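Local coordinates for PaxB (PDB 6EK4), which probably acts as one component of a two-component alpha-helical pore-forming toxin that perforates membranes together with its partner protein, at residues A[19-24]-A[295-300]; A[93-98]-A[102-107]; A[314-319]-A[327-332]. All coordinates share one frame; numbering follows the deposited sequence.

Contact 1. Residues A[19-24]-A[295-300]; sequences VKTLSQ and RTTLLL
Two helices of the PaxB bundle, the short helix 19-35 near the N-terminus and the long helix 247-321, meet closely at Leu22 with Leu298 and Thr21 with Thr297. The backbones come so near at this point that Leu22 CA and Leu298 CA are 4.4 Å apart, and each leucine packs on the carbonyl oxygen of the other, with a looser contact between the side chains. The exchange is reciprocal: Leu22 CG rests 3.8 Å from Leu298 O, while Leu298 CB lies 3.8 Å from Leu22 O. Between the two side chains themselves, Leu22 CD2 reaches Leu298 CB at 4.2 Å.

The threonines cross at about a right angle and meet through their methyls, Thr21 CG2 to Thr297 CG2. Both residues hold CG2 anti to the backbone N, and this shared rotation is what brings the two methyls together. It is an apolar touch; the hydroxyl of Thr297 turns back to hydrogen-bond Lys293 O, one turn earlier on its own helix.

Helix 42-73 packs on both leucines, with Leu57 against Leu22 and Ser54 against Leu298. Leu298 also touches Ala25, Val26 and Ile29 of helix 19-35, and Val19 packs on Leu343 and Tyr347 of helix 326-348.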
loop_
_atom_site.group_PDB
_atom_site.type_symbol
_atom_site.label_atom_id
_atom_site.label_comp_id
_atom_site.label_asym_id
_atom_site.label_seq_id
_atom_site.Cartn_x
_atom_site.Cartn_y
_atom_site.Cartn_z
ATOM N N VAL A 19 -18.353 6.465 -6.846
ATOM C CA VAL A 19 -18.411 5.102 -6.305
ATOM C C VAL A 19 -17.319 4.180 -6.862
ATOM O O VAL A 19 -17.040 3.130 -6.280
ATOM C CB VAL A 19 -19.800 4.449 -6.514
ATOM C CG1 VAL A 19 -20.851 5.171 -5.683
ATOM C CG2 VAL A 19 -20.194 4.422 -7.987
ATOM N N LYS A 20 -16.713 4.567 -7.985
ATOM C CA LYS A 20 -15.565 3.840 -8.536
ATOM C C LYS A 20 -14.349 4.013 -7.630
ATOM O O LYS A 20 -13.658 3.044 -7.319
ATOM C CB LYS A 20 -15.236 4.320 -9.954
ATOM C CG LYS A 20 -14.264 3.418 -10.701
ATOM C CD LYS A 20 -13.888 3.991 -12.057
ATOM C CE LYS A 20 -13.012 3.027 -12.839
ATOM N NZ LYS A 20 -12.354 3.679 -14.006
ATOM N N THR A 21 -14.097 5.251 -7.212
ATOM C CA THR A 21 -13.032 5.549 -6.255
ATOM C C THR A 21 -13.263 4.818 -4.928
ATOM O O THR A 21 -12.308 4.390 -4.273
ATOM C CB THR A 21 -12.931 7.067 -5.998
ATOM O OG1 THR A 21 -12.685 7.744 -7.237
ATOM C CG2 THR A 21 -11.807 7.388 -5.020
ATOM N N LEU A 22 -14.531 4.676 -4.547
ATOM C CA LEU A 22 -14.913 3.952 -3.334
ATOM C C LEU A 22 -14.626 2.459 -3.490
ATOM O O LEU A 22 -13.957 1.863 -2.649
ATOM C CB LEU A 22 -16.402 4.175 -3.024
ATOM C CG LEU A 22 -16.891 3.935 -1.590
ATOM C CD1 LEU A 22 -18.326 4.421 -1.443
ATOM C CD2 LEU A 22 -16.780 2.474 -1.172
ATOM N N SER A 23 -15.130 1.871 -4.573
ATOM C CA SER A 23 -15.013 0.427 -4.803
ATOM C C SER A 23 -13.590 -0.016 -5.152
ATOM O O SER A 23 -13.168 -1.106 -4.761
ATOM C CB SER A 23 -15.979 -0.020 -5.903
ATOM O OG SER A 23 -17.325 0.173 -5.502
ATOM N N GLN A 24 -12.863 0.819 -5.892
ATOM C CA GLN A 24 -11.476 0.525 -6.249
ATOM C C GLN A 24 -10.580 0.529 -5.009
ATOM O O GLN A 24 -9.647 -0.266 -4.914
ATOM C CB GLN A 24 -10.953 1.532 -7.282
ATOM C CG GLN A 24 -9.549 1.247 -7.805
ATOM C CD GLN A 24 -9.459 -0.058 -8.575
ATOM O OE1 GLN A 24 -10.184 -0.267 -9.549
ATOM N NE2 GLN A 24 -8.564 -0.942 -8.146
ATOM N N ARG A 295 -8.156 3.351 2.861
ATOM C CA ARG A 295 -9.294 3.439 3.776
ATOM C C ARG A 295 -9.801 4.874 3.896
ATOM O O ARG A 295 -11.006 5.107 3.955
ATOM C CB ARG A 295 -8.925 2.905 5.163
ATOM C CG ARG A 295 -10.051 3.027 6.180
ATOM C CD ARG A 295 -9.748 2.290 7.470
ATOM N NE ARG A 295 -8.613 2.865 8.186
ATOM C CZ ARG A 295 -8.247 2.526 9.421
ATOM N NH1 ARG A 295 -8.928 1.609 10.104
ATOM N NH2 ARG A 295 -7.195 3.112 9.981
ATOM N N THR A 296 -8.876 5.828 3.948
ATOM C CA THR A 296 -9.230 7.244 3.992
ATOM C C THR A 296 -9.973 7.660 2.721
ATOM O O THR A 296 -10.926 8.437 2.783
ATOM C CB THR A 296 -7.980 8.130 4.175
ATOM O OG1 THR A 296 -7.312 7.768 5.390
ATOM C CG2 THR A 296 -8.354 9.607 4.232
ATOM N N THR A 297 -9.542 7.129 1.577
ATOM C CA THR A 297 -10.155 7.457 0.289
ATOM C C THR A 297 -11.597 6.957 0.186
ATOM O O THR A 297 -12.473 7.694 -0.268
ATOM C CB THR A 297 -9.333 6.884 -0.885
ATOM O OG1 THR A 297 -8.038 7.494 -0.905
ATOM C CG2 THR A 297 -10.023 7.140 -2.221
ATOM N N LEU A 298 -11.839 5.716 0.603
ATOM C CA LEU A 298 -13.178 5.126 0.516
ATOM C C LEU A 298 -14.144 5.742 1.532
ATOM O O LEU A 298 -15.330 5.893 1.243
ATOM C CB LEU A 298 -13.123 3.598 0.671
ATOM C CG LEU A 298 -12.946 2.985 2.066
ATOM C CD1 LEU A 298 -14.281 2.714 2.751
ATOM C CD2 LEU A 298 -12.145 1.694 1.975
ATOM N N LEU A 299 -13.633 6.092 2.711
ATOM C CA LEU A 299 -14.450 6.715 3.762
ATOM C C LEU A 299 -14.952 8.116 3.388
ATOM O O LEU A 299 -16.037 8.520 3.813
ATOM C CB LEU A 299 -13.678 6.767 5.088
ATOM C CG LEU A 299 -13.609 5.448 5.867
ATOM C CD1 LEU A 299 -12.640 5.563 7.035
ATOM C CD2 LEU A 299 -14.989 5.021 6.351
ATOM N N LEU A 300 -14.161 8.852 2.608
ATOM C CA LEU A 300 -14.597 10.140 2.051
ATOM C C LEU A 300 -15.827 9.959 1.162
ATOM O O LEU A 300 -16.782 10.729 1.251
ATOM C CB LEU A 300 -13.467 10.807 1.247
ATOM C CG LEU A 300 -12.579 11.838 1.957
ATOM C CD1 LEU A 300 -12.288 11.466 3.406
ATOM C CD2 LEU A 300 -11.285 12.030 1.179
#

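Contact 2. Residues A[93-98]-A[102-107]; sequences DPELDD and NTLLEA
The chain at Asp97 and Asp98 turns back on Asn102, with Asp98 CA and Asn102 CA 4.9 Å apart, as the loop after helix 80-90 winds into the first turn of helix 101-141. It is a loop-to-helix junction on the surface, far out toward one end of the elongated chain. Asn102 N has two carbonyl oxygens within fairly loose range, Asp97 O at 3.5 Å and Asp98 O at 3.6 Å, but neither makes a proper hydrogen bond.

Asp98 O instead sits beside side chains of that first turn. It lies 3.3 Å from Asn102 CB and 3.4 Å from Thr103 OG1. The threonine hydroxyl has its real partner elsewhere: it hydrogen-bonds Glu99 O, one turn back, and its placement beside its own backbone N (chi1 -42°) puts it on that side. Asp98 and Asn102 run side by side and point the same way, both with CG opposite the backbone N, their carboxylate and amide planes 63° apart. The acid touches its neighbour's carbon rather than its polar end, Asp98 OD2 lying 3.9 Å from Asn102 CB. Asp97 and Asp98 carry negative charge close to the N-terminal end of helix 101-141, which would probably suit the partial positive charge there.

Further back in the loop, Glu95 points toward the helix. Its carboxylate makes a long, weak ion pair with Arg101 and has the like charge of Glu90 close by, two influences that probably oppose each other in their effect on its ionisation. Leu104, which also packs on Leu91, meets this acid through one methyl, Leu104 CD1 lying 4.3 Å from Glu95 OE2.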
loop_
_atom_site.group_PDB
_atom_site.type_symbol
_atom_site.label_atom_id
_atom_site.label_comp_id
_atom_site.label_asym_id
_atom_site.label_seq_id
_atom_site.Cartn_x
_atom_site.Cartn_y
_atom_site.Cartn_z
ATOM N N ASP A 93 -62.933 29.503 -8.065
ATOM C CA ASP A 93 -64.113 30.265 -8.505
ATOM C C ASP A 93 -65.256 30.242 -7.482
ATOM O O ASP A 93 -65.262 29.400 -6.581
ATOM C CB ASP A 93 -64.613 29.736 -9.862
ATOM C CG ASP A 93 -65.068 28.285 -9.803
ATOM O OD1 ASP A 93 -66.072 27.949 -10.466
ATOM O OD2 ASP A 93 -64.422 27.480 -9.098
ATOM N N PRO A 94 -66.223 31.178 -7.606
ATOM C CA PRO A 94 -67.397 31.154 -6.726
ATOM C C PRO A 94 -68.197 29.855 -6.856
ATOM O O PRO A 94 -68.835 29.618 -7.884
ATOM C CB PRO A 94 -68.225 32.365 -7.194
ATOM C CG PRO A 94 -67.669 32.744 -8.526
ATOM C CD PRO A 94 -66.220 32.376 -8.465
ATOM N N GLU A 95 -68.151 29.030 -5.810
ATOM C CA GLU A 95 -68.728 27.685 -5.831
ATOM C C GLU A 95 -69.739 27.470 -4.708
ATOM O O GLU A 95 -69.936 28.338 -3.855
ATOM C CB GLU A 95 -67.611 26.642 -5.708
ATOM C CG GLU A 95 -66.909 26.317 -7.015
ATOM C CD GLU A 95 -65.929 25.165 -6.879
ATOM O OE1 GLU A 95 -65.787 24.390 -7.849
ATOM O OE2 GLU A 95 -65.302 25.032 -5.806
ATOM N N LEU A 96 -70.378 26.302 -4.728
ATOM C CA LEU A 96 -71.267 25.869 -3.653
ATOM C C LEU A 96 -70.440 25.700 -2.379
ATOM O O LEU A 96 -69.584 24.817 -2.303
ATOM C CB LEU A 96 -71.946 24.546 -4.022
ATOM C CG LEU A 96 -72.854 24.565 -5.261
ATOM C CD1 LEU A 96 -72.722 23.277 -6.061
ATOM C CD2 LEU A 96 -74.307 24.820 -4.881
ATOM N N ASP A 97 -70.701 26.549 -1.388
ATOM C CA ASP A 97 -69.854 26.634 -0.191
ATOM C C ASP A 97 -69.878 25.383 0.694
ATOM O O ASP A 97 -68.941 25.157 1.461
ATOM C CB ASP A 97 -70.227 27.868 0.645
ATOM C CG ASP A 97 -69.894 29.180 -0.055
ATOM O OD1 ASP A 97 -70.620 30.172 0.171
ATOM O OD2 ASP A 97 -68.913 29.228 -0.827
ATOM N N ASP A 98 -70.936 24.580 0.593
ATOM C CA ASP A 98 -71.052 23.350 1.381
ATOM C C ASP A 98 -70.924 22.099 0.510
ATOM O O ASP A 98 -70.115 21.216 0.801
ATOM C CB ASP A 98 -72.385 23.326 2.134
ATOM C CG ASP A 98 -72.479 22.177 3.127
ATOM O OD1 ASP A 98 -73.559 21.555 3.215
ATOM O OD2 ASP A 98 -71.476 21.892 3.818
ATOM N N ASN A 102 -66.702 22.503 0.907
ATOM C CA ASN A 102 -66.468 21.732 2.134
ATOM C C ASN A 102 -66.080 20.279 1.844
ATOM O O ASN A 102 -65.238 19.707 2.539
ATOM C CB ASN A 102 -67.703 21.774 3.042
ATOM C CG ASN A 102 -67.461 21.129 4.397
ATOM O OD1 ASN A 102 -67.480 19.905 4.527
ATOM N ND2 ASN A 102 -67.245 21.953 5.416
ATOM N N THR A 103 -66.696 19.695 0.819
ATOM C CA THR A 103 -66.439 18.302 0.449
ATOM C C THR A 103 -65.051 18.133 -0.174
ATOM O O THR A 103 -64.335 17.186 0.154
ATOM C CB THR A 103 -67.508 17.776 -0.533
ATOM O OG1 THR A 103 -68.806 18.217 -0.113
ATOM C CG2 THR A 103 -67.491 16.253 -0.593
ATOM N N LEU A 104 -64.681 19.049 -1.067
ATOM C CA LEU A 104 -63.367 19.013 -1.722
ATOM C C LEU A 104 -62.215 19.212 -0.733
ATOM O O LEU A 104 -61.139 18.639 -0.914
ATOM C CB LEU A 104 -63.281 20.061 -2.842
ATOM C CG LEU A 104 -64.035 19.749 -4.140
ATOM C CD1 LEU A 104 -64.091 20.980 -5.032
ATOM C CD2 LEU A 104 -63.407 18.578 -4.883
ATOM N N LEU A 105 -62.437 20.028 0.297
ATOM C CA LEU A 105 -61.451 20.200 1.370
ATOM C C LEU A 105 -61.215 18.890 2.122
ATOM O O LEU A 105 -60.074 18.546 2.433
ATOM C CB LEU A 105 -61.875 21.297 2.360
ATOM C CG LEU A 105 -61.170 22.651 2.220
ATOM C CD1 LEU A 105 -61.661 23.412 1.000
ATOM C CD2 LEU A 105 -61.366 23.487 3.476
ATOM N N GLU A 106 -62.297 18.167 2.406
ATOM C CA GLU A 106 -62.210 16.889 3.113
ATOM C C GLU A 106 -61.577 15.798 2.242
ATOM O O GLU A 106 -60.988 14.846 2.761
ATOM C CB GLU A 106 -63.595 16.447 3.593
ATOM C CG GLU A 106 -63.560 15.365 4.662
ATOM C CD GLU A 106 -64.925 15.071 5.261
ATOM O OE1 GLU A 106 -65.909 15.757 4.903
ATOM O OE2 GLU A 106 -65.013 14.149 6.099
ATOM N N ALA A 107 -61.701 15.943 0.924
ATOM C CA ALA A 107 -61.060 15.034 -0.026
ATOM C C ALA A 107 -59.555 15.276 -0.102
ATOM O O ALA A 107 -58.778 14.324 -0.189
ATOM C CB ALA A 107 -61.687 15.181 -1.405
#

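Contact 3. Residues A[314-319]-A[327-332]; sequences KQLQNT and QDLTKI
Leu316, Leu329 and Ile332 make the apolar heart of an antiparallel helical hairpin, in which the segments 314-319 and 327-332 run at 175° to each other with axes 10.5 Å apart. Leu316 CD2 serves both partners: it meets Leu329 CD1 at 3.5 Å, the side chains crossing at about a right angle, and Ile332 CG2 at 3.5 Å, where the two slide past each other. Nearer the turn, Thr319 CG2 lies across Leu329 CB at 3.9 Å.

Of the polar residues, Thr319 gives its methyl, while Gln315, extended beyond CG, comes at Ile332 from the opposite direction and lays its amide, nitrogen included, against both branches, with Gln315 NE2 3.6 Å from Ile332 CD1. Its OE1 is hydrogen-bonded to Tyr14. Thr319 OG1 donates to Gln315 O at 2.9 Å, the C=O...O angle being 143°, which fixes the hydroxyl on its own helix and presents the methyl to Leu329.

Helix 101-141 covers the leucines, with Val122 on Leu316 and Leu115 and Val119 on Leu329. The two segments therefore cohere through apolar contact, and beyond them a weak bond from Gln336 to Gln315 OE1 adds a polar link between the same helices.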
loop_
_atom_site.group_PDB
_atom_site.type_symbol
_atom_site.label_atom_id
_atom_site.label_comp_id
_atom_site.label_asym_id
_atom_site.label_seq_id
_atom_site.Cartn_x
_atom_site.Cartn_y
_atom_site.Cartn_z
ATOM N N LYS A 314 -34.197 14.886 5.347
ATOM C CA LYS A 314 -34.590 16.183 5.901
ATOM C C LYS A 314 -35.215 17.105 4.847
ATOM O O LYS A 314 -36.001 17.989 5.184
ATOM C CB LYS A 314 -33.385 16.862 6.561
ATOM C CG LYS A 314 -33.717 18.133 7.330
ATOM C CD LYS A 314 -32.782 18.323 8.517
ATOM C CE LYS A 314 -32.755 19.766 9.001
ATOM N NZ LYS A 314 -31.811 20.602 8.207
ATOM N N GLN A 315 -34.867 16.891 3.580
ATOM C CA GLN A 315 -35.447 17.654 2.474
ATOM C C GLN A 315 -36.927 17.312 2.297
ATOM O O GLN A 315 -37.759 18.201 2.098
ATOM C CB GLN A 315 -34.682 17.374 1.178
ATOM C CG GLN A 315 -34.964 18.355 0.054
ATOM C CD GLN A 315 -34.045 18.153 -1.139
ATOM O OE1 GLN A 315 -33.571 17.044 -1.390
ATOM N NE2 GLN A 315 -33.792 19.226 -1.882
ATOM N N LEU A 316 -37.246 16.022 2.375
ATOM C CA LEU A 316 -38.631 15.554 2.308
ATOM C C LEU A 316 -39.384 15.844 3.607
ATOM O O LEU A 316 -40.605 16.008 3.595
ATOM C CB LEU A 316 -38.678 14.052 2.010
ATOM C CG LEU A 316 -38.066 13.606 0.679
ATOM C CD1 LEU A 316 -37.967 12.090 0.618
ATOM C CD2 LEU A 316 -38.870 14.132 -0.499
ATOM N N GLN A 317 -38.655 15.898 4.721
ATOM C CA GLN A 317 -39.245 16.218 6.023
ATOM C C GLN A 317 -39.793 17.643 6.036
ATOM O O GLN A 317 -40.918 17.875 6.476
ATOM C CB GLN A 317 -38.206 16.048 7.139
ATOM C CG GLN A 317 -38.759 16.179 8.554
ATOM C CD GLN A 317 -39.743 15.080 8.912
ATOM O OE1 GLN A 317 -39.545 13.916 8.568
ATOM N NE2 GLN A 317 -40.809 15.447 9.614
ATOM N N ASN A 318 -38.995 18.587 5.541
ATOM C CA ASN A 318 -39.388 19.998 5.499
ATOM C C ASN A 318 -40.542 20.277 4.534
ATOM O O ASN A 318 -41.232 21.290 4.665
ATOM C CB ASN A 318 -38.184 20.878 5.139
ATOM C CG ASN A 318 -37.090 20.838 6.194
ATOM O OD1 ASN A 318 -37.340 20.517 7.356
ATOM N ND2 ASN A 318 -35.867 21.166 5.790
ATOM N N THR A 319 -40.745 19.382 3.570
ATOM C CA THR A 319 -41.867 19.483 2.639
ATOM C C THR A 319 -43.197 19.154 3.324
ATOM O O THR A 319 -44.232 19.728 2.980
ATOM C CB THR A 319 -41.678 18.546 1.428
ATOM O OG1 THR A 319 -40.377 18.749 0.863
ATOM C CG2 THR A 319 -42.735 18.807 0.360
ATOM N N GLN A 327 -46.606 19.981 -5.766
ATOM C CA GLN A 327 -45.800 20.034 -6.987
ATOM C C GLN A 327 -44.317 20.289 -6.708
ATOM O O GLN A 327 -43.467 19.982 -7.546
ATOM C CB GLN A 327 -46.354 21.101 -7.936
ATOM C CG GLN A 327 -45.887 20.954 -9.377
ATOM C CD GLN A 327 -46.750 21.726 -10.361
ATOM O OE1 GLN A 327 -47.970 21.818 -10.202
ATOM N NE2 GLN A 327 -46.118 22.277 -11.392
ATOM N N ASP A 328 -44.013 20.855 -5.542
ATOM C CA ASP A 328 -42.628 21.028 -5.101
ATOM C C ASP A 328 -42.012 19.666 -4.780
ATOM O O ASP A 328 -40.885 19.380 -5.179
ATOM C CB ASP A 328 -42.566 21.939 -3.872
ATOM C CG ASP A 328 -41.156 22.408 -3.556
ATOM O OD1 ASP A 328 -40.731 22.268 -2.389
ATOM O OD2 ASP A 328 -40.474 22.917 -4.471
ATOM N N LEU A 329 -42.769 18.837 -4.062
ATOM C CA LEU A 329 -42.358 17.471 -3.724
ATOM C C LEU A 329 -42.026 16.637 -4.964
ATOM O O LEU A 329 -41.100 15.827 -4.939
ATOM C CB LEU A 329 -43.462 16.780 -2.915
ATOM C CG LEU A 329 -43.242 15.329 -2.480
ATOM C CD1 LEU A 329 -41.943 15.175 -1.704
ATOM C CD2 LEU A 329 -44.422 14.847 -1.649
ATOM N N THR A 330 -42.786 16.837 -6.040
ATOM C CA THR A 330 -42.539 16.151 -7.311
ATOM C C THR A 330 -41.156 16.494 -7.876
ATOM O O THR A 330 -40.506 15.646 -8.490
ATOM C CB THR A 330 -43.625 16.493 -8.356
ATOM O OG1 THR A 330 -44.912 16.127 -7.847
ATOM C CG2 THR A 330 -43.381 15.755 -9.671
ATOM N N LYS A 331 -40.712 17.732 -7.666
ATOM C CA LYS A 331 -39.378 18.157 -8.092
ATOM C C LYS A 331 -38.293 17.544 -7.202
ATOM O O LYS A 331 -37.246 17.124 -7.697
ATOM C CB LYS A 331 -39.259 19.685 -8.069
ATOM C CG LYS A 331 -38.111 20.228 -8.913
ATOM C CD LYS A 331 -37.437 21.428 -8.265
ATOM C CE LYS A 331 -36.462 20.997 -7.179
ATOM N NZ LYS A 331 -35.904 22.157 -6.431
ATOM N N ILE A 332 -38.551 17.498 -5.896
ATOM C CA ILE A 332 -37.599 16.945 -4.926
ATOM C C ILE A 332 -37.352 15.459 -5.191
ATOM O O ILE A 332 -36.214 14.996 -5.120
ATOM C CB ILE A 332 -38.084 17.125 -3.466
ATOM C CG1 ILE A 332 -38.269 18.611 -3.118
ATOM C CG2 ILE A 332 -37.115 16.475 -2.483
ATOM C CD1 ILE A 332 -37.040 19.472 -3.326
#

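Contact 3 is the most deeply buried of the three, contact 1 is partly buried, and contact 2 lies on the surface. Contacts 1 and 3 both use helix 247-321, with centres 30 Å apart: the first brings in the N-terminal helix 19-35, the second the C-terminal helix 326-348. They differ in how close the helices come, main chain against leucine in contact 1 and interleaved side chains between well-spaced axes in contact 3. Contact 2 is local to the chain and joins a loop to the start of helix 101-141, the same helix that farther along covers the leucines of contact 3. Its acidic, polar character contrasts with the apolar meetings of the other two.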